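Local coordinates for protein Lys-gingipain W83 (Porphyromonas gingivalis, PDB 3KM5) that hydrolyses proteins at lysyl bonds as a secreted cysteine protease and takes part in bacterial coaggregation, its K2 adhesin domain being the piece described here, at residues G107-V112 and Y155-H160; S12-A17 and S38-W43; S55-G60 and P91-A96. All coordinates share one frame; numbering follows the deposited sequence.

Contact 1: residues G107-V112 and Y155-H160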
loop_
_atom_site.group_PDB
_atom_site.type_symbol
_atom_site.label_atom_id
_atom_site.label_comp_id
_atom_site.label_asym_id
_atom_site.label_seq_id
_atom_site.Cartn_x
_atom_site.Cartn_y
_atom_site.Cartn_z
ATOM N N GLY A 107 -6.871 9.884 13.979
ATOM C CA GLY A 107 -8.155 10.587 14.052
ATOM C C GLY A 107 -8.241 11.846 13.223
ATOM O O GLY A 107 -9.316 12.425 13.074
ATOM N N ASP A 108 -7.119 12.282 12.661
ATOM C CA ASP A 108 -7.125 13.469 11.814
ATOM C C ASP A 108 -7.556 13.099 10.400
ATOM O O ASP A 108 -7.783 13.994 9.600
ATOM C CB ASP A 108 -5.726 14.101 11.759
ATOM C CG ASP A 108 -5.254 14.656 13.104
ATOM O OD1 ASP A 108 -6.111 14.976 13.938
ATOM O OD2 ASP A 108 -4.032 14.706 13.327
ATOM N N PHE A 109 -7.650 11.793 10.085
ATOM C CA PHE A 109 -7.979 11.337 8.735
ATOM C C PHE A 109 -9.469 10.994 8.543
ATOM O O PHE A 109 -10.178 10.521 9.441
ATOM C CB PHE A 109 -7.118 10.115 8.386
ATOM C CG PHE A 109 -5.673 10.458 8.208
ATOM C CD1 PHE A 109 -5.209 10.864 6.999
ATOM C CD2 PHE A 109 -4.809 10.461 9.296
ATOM C CE1 PHE A 109 -3.876 11.260 6.827
ATOM C CE2 PHE A 109 -3.483 10.813 9.136
ATOM C CZ PHE A 109 -3.029 11.244 7.901
ATOM N N THR A 110 -9.922 11.268 7.337
ATOM C CA THR A 110 -11.252 10.844 6.899
ATOM C C THR A 110 -11.153 10.164 5.528
ATOM O O THR A 110 -10.321 10.518 4.667
ATOM C CB THR A 110 -12.255 12.011 6.870
ATOM O OG1 THR A 110 -11.843 12.967 5.895
ATOM C CG2 THR A 110 -12.363 12.674 8.255
ATOM N N VAL A 111 -11.984 9.141 5.355
ATOM C CA VAL A 111 -11.954 8.313 4.143
ATOM C C VAL A 111 -12.479 9.127 2.975
ATOM O O VAL A 111 -13.529 9.793 3.097
ATOM C CB VAL A 111 -12.850 7.047 4.305
ATOM C CG1 VAL A 111 -12.879 6.235 3.028
ATOM C CG2 VAL A 111 -12.376 6.155 5.426
ATOM N N VAL A 112 -11.748 9.136 1.864
ATOM C CA VAL A 112 -12.223 9.722 0.634
ATOM C C VAL A 112 -12.466 8.672 -0.462
ATOM O O VAL A 112 -13.101 8.994 -1.466
ATOM C CB VAL A 112 -11.250 10.815 0.090
ATOM C CG1 VAL A 112 -11.130 11.944 1.090
ATOM C CG2 VAL A 112 -9.891 10.305 -0.262
ATOM N N TYR A 155 -2.234 15.832 4.229
ATOM C CA TYR A 155 -1.631 14.500 4.224
ATOM C C TYR A 155 -2.596 13.531 3.611
ATOM O O TYR A 155 -3.804 13.628 3.824
ATOM C CB TYR A 155 -1.277 14.037 5.647
ATOM C CG TYR A 155 -0.351 14.955 6.425
ATOM C CD1 TYR A 155 1.029 14.939 6.212
ATOM C CD2 TYR A 155 -0.847 15.841 7.373
ATOM C CE1 TYR A 155 1.877 15.752 6.927
ATOM C CE2 TYR A 155 0.011 16.681 8.090
ATOM C CZ TYR A 155 1.360 16.635 7.859
ATOM O OH TYR A 155 2.164 17.481 8.615
ATOM N N VAL A 156 -2.040 12.584 2.867
ATOM C CA VAL A 156 -2.794 11.502 2.265
ATOM C C VAL A 156 -2.311 10.204 2.917
ATOM O O VAL A 156 -1.111 9.975 3.032
ATOM C CB VAL A 156 -2.585 11.478 0.749
ATOM C CG1 VAL A 156 -3.241 10.209 0.127
ATOM C CG2 VAL A 156 -3.135 12.749 0.093
ATOM N N ALA A 157 -3.245 9.376 3.351
ATOM C CA ALA A 157 -2.924 8.097 3.953
ATOM C C ALA A 157 -3.554 6.963 3.172
ATOM O O ALA A 157 -4.658 7.105 2.643
ATOM C CB ALA A 157 -3.457 8.046 5.404
ATOM N N PHE A 158 -2.858 5.835 3.113
ATOM C CA PHE A 158 -3.413 4.569 2.636
ATOM C C PHE A 158 -3.526 3.674 3.860
ATOM O O PHE A 158 -2.560 3.489 4.630
ATOM C CB PHE A 158 -2.488 3.939 1.584
ATOM C CG PHE A 158 -2.382 4.729 0.355
ATOM C CD1 PHE A 158 -3.171 4.416 -0.751
ATOM C CD2 PHE A 158 -1.479 5.762 0.256
ATOM C CE1 PHE A 158 -3.094 5.161 -1.916
ATOM C CE2 PHE A 158 -1.387 6.509 -0.904
ATOM C CZ PHE A 158 -2.194 6.197 -2.013
ATOM N N ARG A 159 -4.716 3.112 4.053
ATOM C CA ARG A 159 -5.042 2.364 5.259
ATOM C C ARG A 159 -5.470 0.973 4.851
ATOM O O ARG A 159 -6.487 0.818 4.189
ATOM C CB ARG A 159 -6.145 3.068 6.045
ATOM C CG ARG A 159 -6.454 2.407 7.383
ATOM C CD ARG A 159 -7.661 3.075 7.977
ATOM N NE ARG A 159 -8.101 2.484 9.233
ATOM C CZ ARG A 159 -9.217 2.811 9.877
ATOM N NH1 ARG A 159 -10.047 3.733 9.373
ATOM N NH2 ARG A 159 -9.503 2.209 11.016
ATOM N N HIS A 160 -4.689 -0.036 5.214
ATOM C CA HIS A 160 -5.031 -1.431 4.972
ATOM C C HIS A 160 -5.741 -1.911 6.229
ATOM O O HIS A 160 -5.146 -1.971 7.318
ATOM C CB HIS A 160 -3.736 -2.239 4.693
ATOM C CG HIS A 160 -3.926 -3.701 4.414
ATOM N ND1 HIS A 160 -2.923 -4.613 4.663
ATOM C CD2 HIS A 160 -4.954 -4.405 3.857
ATOM C CE1 HIS A 160 -3.294 -5.801 4.223
ATOM N NE2 HIS A 160 -4.528 -5.707 3.752
#

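Contact 2: residues S12-A17 and S38-W43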
loop_
_atom_site.group_PDB
_atom_site.type_symbol
_atom_site.label_atom_id
_atom_site.label_comp_id
_atom_site.label_asym_id
_atom_site.label_seq_id
_atom_site.Cartn_x
_atom_site.Cartn_y
_atom_site.Cartn_z
ATOM N N SER A 12 13.721 4.007 -1.321
ATOM C CA SER A 12 13.560 3.308 -0.052
ATOM C C SER A 12 14.280 1.966 -0.108
ATOM O O SER A 12 14.766 1.546 -1.161
ATOM C CB SER A 12 12.075 3.058 0.229
ATOM O OG SER A 12 11.432 4.292 0.485
ATOM N N THR A 13 14.361 1.284 1.033
ATOM C CA THR A 13 15.112 0.017 1.121
ATOM C C THR A 13 14.238 -1.152 1.589
ATOM O O THR A 13 13.351 -0.979 2.431
ATOM C CB THR A 13 16.308 0.188 2.069
ATOM O OG1 THR A 13 17.231 1.142 1.512
ATOM C CG2 THR A 13 17.035 -1.114 2.308
ATOM N N HIS A 14 14.495 -2.329 1.035
ATOM C CA HIS A 14 13.756 -3.550 1.410
ATOM C C HIS A 14 13.716 -3.750 2.929
ATOM O O HIS A 14 14.767 -3.700 3.589
ATOM C CB HIS A 14 14.401 -4.764 0.740
ATOM C CG HIS A 14 13.698 -6.031 1.053
ATOM N ND1 HIS A 14 12.608 -6.469 0.334
ATOM C CD2 HIS A 14 13.885 -6.930 2.048
ATOM C CE1 HIS A 14 12.167 -7.596 0.862
ATOM N NE2 HIS A 14 12.920 -7.897 1.906
ATOM N N GLY A 15 12.516 -3.949 3.485
ATOM C CA GLY A 15 12.350 -4.210 4.915
ATOM C C GLY A 15 12.242 -3.010 5.839
ATOM O O GLY A 15 12.061 -3.136 7.053
ATOM N N GLU A 16 12.341 -1.819 5.264
ATOM C CA GLU A 16 12.172 -0.582 6.016
ATOM C C GLU A 16 10.908 0.130 5.646
ATOM O O GLU A 16 10.357 -0.114 4.568
ATOM C CB GLU A 16 13.319 0.378 5.716
ATOM C CG GLU A 16 14.673 -0.180 6.030
ATOM C CD GLU A 16 14.896 -0.533 7.497
ATOM O OE1 GLU A 16 14.273 0.076 8.394
ATOM O OE2 GLU A 16 15.688 -1.455 7.708
ATOM N N ALA A 17 10.434 1.011 6.533
ATOM C CA ALA A 17 9.344 1.906 6.217
ATOM C C ALA A 17 9.867 2.818 5.123
ATOM O O ALA A 17 11.055 3.133 5.074
ATOM C CB ALA A 17 8.891 2.734 7.449
ATOM N N SER A 38 12.081 -6.323 -5.477
ATOM C CA SER A 38 12.104 -7.511 -6.321
ATOM C C SER A 38 13.489 -8.164 -6.379
ATOM O O SER A 38 13.601 -9.330 -6.761
ATOM C CB SER A 38 11.649 -7.176 -7.748
ATOM O OG SER A 38 12.537 -6.211 -8.306
ATOM N N GLY A 39 14.530 -7.407 -6.048
ATOM C CA GLY A 39 15.889 -7.964 -5.946
ATOM C C GLY A 39 16.098 -8.799 -4.683
ATOM O O GLY A 39 17.136 -9.454 -4.537
ATOM N N GLN A 40 15.136 -8.776 -3.756
ATOM C CA GLN A 40 15.208 -9.563 -2.518
ATOM C C GLN A 40 14.155 -10.669 -2.427
ATOM O O GLN A 40 14.383 -11.685 -1.764
ATOM C CB GLN A 40 15.109 -8.660 -1.279
ATOM C CG GLN A 40 16.304 -7.735 -1.091
ATOM C CD GLN A 40 17.620 -8.481 -0.954
ATOM O OE1 GLN A 40 18.575 -8.210 -1.682
ATOM N NE2 GLN A 40 17.668 -9.439 -0.036
ATOM N N LEU A 41 13.012 -10.482 -3.088
ATOM C CA LEU A 41 11.940 -11.471 -3.064
ATOM C C LEU A 41 11.689 -11.958 -4.468
ATOM O O LEU A 41 11.301 -11.179 -5.348
ATOM C CB LEU A 41 10.656 -10.866 -2.506
ATOM C CG LEU A 41 10.675 -10.482 -1.034
ATOM C CD1 LEU A 41 9.362 -9.747 -0.757
ATOM C CD2 LEU A 41 10.818 -11.678 -0.132
ATOM N N ASP A 42 11.915 -13.252 -4.689
ATOM C CA ASP A 42 11.763 -13.824 -6.020
ATOM C C ASP A 42 10.341 -13.654 -6.549
ATOM O O ASP A 42 10.152 -13.428 -7.747
ATOM C CB ASP A 42 12.165 -15.310 -6.032
ATOM N N TRP A 43 9.348 -13.721 -5.655
ATOM C CA TRP A 43 7.927 -13.684 -6.053
ATOM C C TRP A 43 7.426 -12.317 -6.521
ATOM O O TRP A 43 6.443 -12.220 -7.218
ATOM C CB TRP A 43 6.996 -14.225 -4.947
ATOM C CG TRP A 43 6.948 -13.487 -3.615
ATOM C CD1 TRP A 43 7.647 -13.808 -2.491
ATOM C CD2 TRP A 43 6.132 -12.352 -3.269
ATOM N NE1 TRP A 43 7.327 -12.940 -1.466
ATOM C CE2 TRP A 43 6.395 -12.042 -1.924
ATOM C CE3 TRP A 43 5.208 -11.571 -3.971
ATOM C CZ2 TRP A 43 5.757 -10.977 -1.265
ATOM C CZ3 TRP A 43 4.566 -10.529 -3.312
ATOM C CH2 TRP A 43 4.848 -10.240 -1.979
#

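Contact 3: residues S55-G60 and P91-A96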
loop_
_atom_site.group_PDB
_atom_site.type_symbol
_atom_site.label_atom_id
_atom_site.label_comp_id
_atom_site.label_asym_id
_atom_site.label_seq_id
_atom_site.Cartn_x
_atom_site.Cartn_y
_atom_site.Cartn_z
ATOM N N SER A 55 1.692 -4.167 2.568
ATOM C CA SER A 55 1.076 -4.469 3.851
ATOM C C SER A 55 0.344 -5.826 3.718
ATOM O O SER A 55 -0.286 -6.117 2.719
ATOM C CB SER A 55 0.114 -3.343 4.260
ATOM O OG SER A 55 -0.540 -3.663 5.501
ATOM N N PHE A 56 0.498 -6.656 4.720
ATOM C CA PHE A 56 0.020 -8.039 4.675
ATOM C C PHE A 56 -1.215 -8.299 5.563
ATOM O O PHE A 56 -1.325 -7.811 6.701
ATOM C CB PHE A 56 1.166 -8.992 5.071
ATOM C CG PHE A 56 2.253 -9.030 4.054
ATOM C CD1 PHE A 56 2.281 -10.007 3.085
ATOM C CD2 PHE A 56 3.215 -8.039 4.000
ATOM C CE1 PHE A 56 3.266 -10.039 2.144
ATOM C CE2 PHE A 56 4.213 -8.052 3.062
ATOM C CZ PHE A 56 4.235 -9.048 2.103
ATOM N N SER A 57 -2.150 -9.118 5.071
ATOM C CA SER A 57 -3.166 -9.737 5.934
ATOM C C SER A 57 -2.858 -11.223 6.134
ATOM O O SER A 57 -3.599 -11.879 6.888
ATOM C CB SER A 57 -4.564 -9.536 5.396
ATOM O OG SER A 57 -4.761 -10.190 4.176
ATOM N N TRP A 58 -1.833 -11.749 5.460
ATOM C CA TRP A 58 -1.224 -13.068 5.761
ATOM C C TRP A 58 0.250 -12.943 5.454
ATOM O O TRP A 58 0.619 -12.595 4.325
ATOM C CB TRP A 58 -1.799 -14.215 4.915
ATOM C CG TRP A 58 -1.231 -15.565 5.326
ATOM C CD1 TRP A 58 -1.744 -16.420 6.279
ATOM C CD2 TRP A 58 -0.026 -16.169 4.855
ATOM N NE1 TRP A 58 -0.937 -17.529 6.397
ATOM C CE2 TRP A 58 0.125 -17.401 5.544
ATOM C CE3 TRP A 58 0.939 -15.803 3.912
ATOM C CZ2 TRP A 58 1.204 -18.262 5.314
ATOM C CZ3 TRP A 58 2.007 -16.657 3.679
ATOM C CH2 TRP A 58 2.136 -17.872 4.383
ATOM N N ASN A 59 1.107 -13.310 6.405
ATOM C CA ASN A 59 2.557 -13.291 6.183
ATOM C C ASN A 59 3.180 -14.322 7.122
ATOM O O ASN A 59 3.641 -13.990 8.206
ATOM C CB ASN A 59 3.132 -11.885 6.424
ATOM C CG ASN A 59 4.631 -11.805 6.204
ATOM O OD1 ASN A 59 5.216 -12.633 5.511
ATOM N ND2 ASN A 59 5.252 -10.784 6.764
ATOM N N GLY A 60 3.143 -15.581 6.700
ATOM C CA GLY A 60 3.548 -16.700 7.554
ATOM C C GLY A 60 2.475 -17.086 8.563
ATOM O O GLY A 60 2.508 -18.184 9.116
ATOM N N PRO A 91 -7.827 -12.146 -3.053
ATOM C CA PRO A 91 -7.640 -10.749 -3.451
ATOM C C PRO A 91 -8.102 -9.653 -2.498
ATOM O O PRO A 91 -7.660 -8.514 -2.620
ATOM C CB PRO A 91 -8.425 -10.653 -4.767
ATOM C CG PRO A 91 -9.488 -11.703 -4.626
ATOM C CD PRO A 91 -8.847 -12.816 -3.891
ATOM N N GLY A 92 -9.006 -9.977 -1.599
ATOM C CA GLY A 92 -9.772 -8.995 -0.859
ATOM C C GLY A 92 -9.111 -8.236 0.246
ATOM O O GLY A 92 -9.683 -8.059 1.308
ATOM N N ASP A 93 -7.952 -7.672 -0.067
ATOM C CA ASP A 93 -7.197 -6.883 0.885
ATOM C C ASP A 93 -7.685 -5.430 0.873
ATOM O O ASP A 93 -7.150 -4.536 0.238
ATOM C CB ASP A 93 -5.731 -7.078 0.611
ATOM C CG ASP A 93 -5.184 -8.262 1.356
ATOM O OD1 ASP A 93 -5.017 -8.171 2.577
ATOM O OD2 ASP A 93 -4.931 -9.298 0.703
ATOM N N HIS A 94 -8.792 -5.238 1.577
ATOM C CA HIS A 94 -9.510 -3.988 1.682
ATOM C C HIS A 94 -8.596 -2.839 2.105
ATOM O O HIS A 94 -7.787 -2.988 3.053
ATOM C CB HIS A 94 -10.685 -4.162 2.688
ATOM C CG HIS A 94 -11.580 -2.968 2.773
ATOM N ND1 HIS A 94 -12.683 -2.817 1.964
ATOM C CD2 HIS A 94 -11.522 -1.853 3.535
ATOM C CE1 HIS A 94 -13.265 -1.664 2.223
ATOM N NE2 HIS A 94 -12.579 -1.053 3.177
ATOM N N TYR A 95 -8.769 -1.698 1.446
ATOM C CA TYR A 95 -8.013 -0.514 1.834
ATOM C C TYR A 95 -8.790 0.756 1.568
ATOM O O TYR A 95 -9.722 0.787 0.764
ATOM C CB TYR A 95 -6.640 -0.509 1.142
ATOM C CG TYR A 95 -6.763 -0.125 -0.302
ATOM C CD1 TYR A 95 -6.523 1.190 -0.698
ATOM C CD2 TYR A 95 -7.172 -1.031 -1.262
ATOM C CE1 TYR A 95 -6.722 1.588 -1.997
ATOM C CE2 TYR A 95 -7.351 -0.634 -2.592
ATOM C CZ TYR A 95 -7.093 0.700 -2.959
ATOM O OH TYR A 95 -7.288 1.183 -4.266
ATOM N N ALA A 96 -8.403 1.798 2.275
ATOM C CA ALA A 96 -8.918 3.137 2.082
ATOM C C ALA A 96 -7.810 4.109 1.713
ATOM O O ALA A 96 -6.722 3.972 2.165
ATOM C CB ALA A 96 -9.630 3.636 3.356
#

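Contact 1: residues G107-V112 and Y155-H160
F109 and A157 form a buried apolar contact on one face of the five-stranded antiparallel sheet, reaching across an intervening strand rather than between direct neighbours. Strand 95-100 lies between the two: T110 is backbone-bonded to I99 on one side of it, while Y155 and A157 pair with S100 and M98 on the other. Since both flanking strands run antiparallel to 95-100, they share a general direction, but the short segments diverge by 60° and their axes come no nearer than 8.3 Å.

The F109 ring bridges that gap. With CG anti to its own carbonyl carbon and beside the backbone N (chi1 -69°), the ring is directed across strand 95-100 and stands on edge to the sheet, one face turned to the A157 methyl. A157 CB sits over that face, 4.0 Å from the F109 centroid and 30° off the normal, a CH-pi contact. Its offset is toward one side of the ring, where F109 CE1 approaches A157 CB to 3.5 Å. The same CE1 lies 4.0 Å from Y155 CB, whereas the Y155 phenol leads away. I70 of strand 66-70 also touches F109, Y155 and A157, extending the apolar patch.

V156 and F158 turn the other way and meet strand 168-177 of the second sheet. F109 therefore packs on the face directed away from that sheet, in the two-layered beta jelly roll of the cleaved adhesin domain.

Contact 2: residues S12-A17 and S38-W43
H14 lays its imidazole against Q40 and L41 where two surface loops meet, one following strand 5-7 and the other following strand 34-37. Its CB is already in contact, 4.0 Å from Q40 CG. The next atom, H14 CG, lies 3.8 Å from the same Q40 CG, so the root of the ring rests on the Q40 methylene chain. Placing CG anti to the backbone N (chi1 -179°) extends the ring toward the other loop. Q40 CB then stands 3.7 Å from the H14 ring centroid and only 7° off the normal, a nearly centred CH-pi contact over one face.

The backbone that presents H14 is a type II beta turn from T13 to E16, closed by a bond of 3.1 Å from E16 N to T13 O. H14 occupies its second position, and G15 the third, where a positive phi is readily adopted by glycine. G15 and E16 are also backbone-bonded to C35, which ties the turn to strand 34-37.

Along one side of the imidazole, ND1 is hydrogen-bonded to the backbone N of S37. The amide must be the donor, so ND1 acts as acceptor, and this bond would help to fix the ring's rotation. Beyond it, H14 CE1 meets L41, 3.8 Å from CG; L41 CD1 lies at the ring edge, in its plane. At the far end, H14 NE2 remains within 3.9 Å of Q40 CB. The Q40 chain bends at chi2, and its amide plane is inclined 56° to the ring as it leads away from H14.

Contact 3: residues S55-G60 and P91-A96
S57 and D93 meet through one short hydrogen bond, in which S57 OG donates to D93 OD1 at 2.6 Å. The hydroxyl approaches on the syn side of the carboxylate, the side facing the other oxygen; the angle CG-OD1-OG, from the D93 carboxylate to the S57 hydroxyl, is about 125°, close to a lone-pair direction. It is nevertheless an unequal grip, because S57 OG lies 3.6 Å from D93 OD2. The serine takes the rotamer with OG between its backbone N and carbonyl carbon (chi1 65°), which turns the hydroxyl to the carboxylate. Separately, the backbone of S57 places its CB 3.2 Å from D93 OD1.

The carboxylate is held from several directions. OD1 has H160 NE2 as a second hydrogen-bond partner, while N167 N bonds to OD2. S57 OG in turn receives a bond from L166 N. Both side chains are buried, and these bonds satisfy polar atoms that would otherwise be costly to bury; together they should resist rotation of the carboxylate and probably favour its charged form.

The backbone also shapes the approach. G92 and D93 are successive centres of inverse gamma turns, with D93 N bonded to P91 O at 2.7 Å and a weak bond from H94 N to G92 O. On the other side, S57 follows directly on strand 51-56, and its backbone pairs with L63, D165 and N167.

The result is a buried polar cluster where loops converge at strand ends: the residues just after strand 51-56 and just before strand 95-100, each strand in a different sheet, are joined across the beta sandwich of the jelly-roll domain.

Contacts 1 and 3 have centres about 17 Å apart but join through H160, whose ND1 lies 2.7 Å from S55 OG and whose NE2 lies 2.8 Å from D93 OD1, both probable hydrogen bonds. S55 OG is also bonded to N67, a ligand of one calcium ion, so S55, which starts segment 55-60, is a second-shell residue of that site. Contact 2 lies across the chain's centre from contact 1, their centres about 25 Å apart, and touches contact 3 where W43 CZ2 packs 4.2 Å from F56 CZ. It is also near the processing site: the L41 and K137 side chains are about 8 Å apart, and W43 O is bonded to K137 NZ.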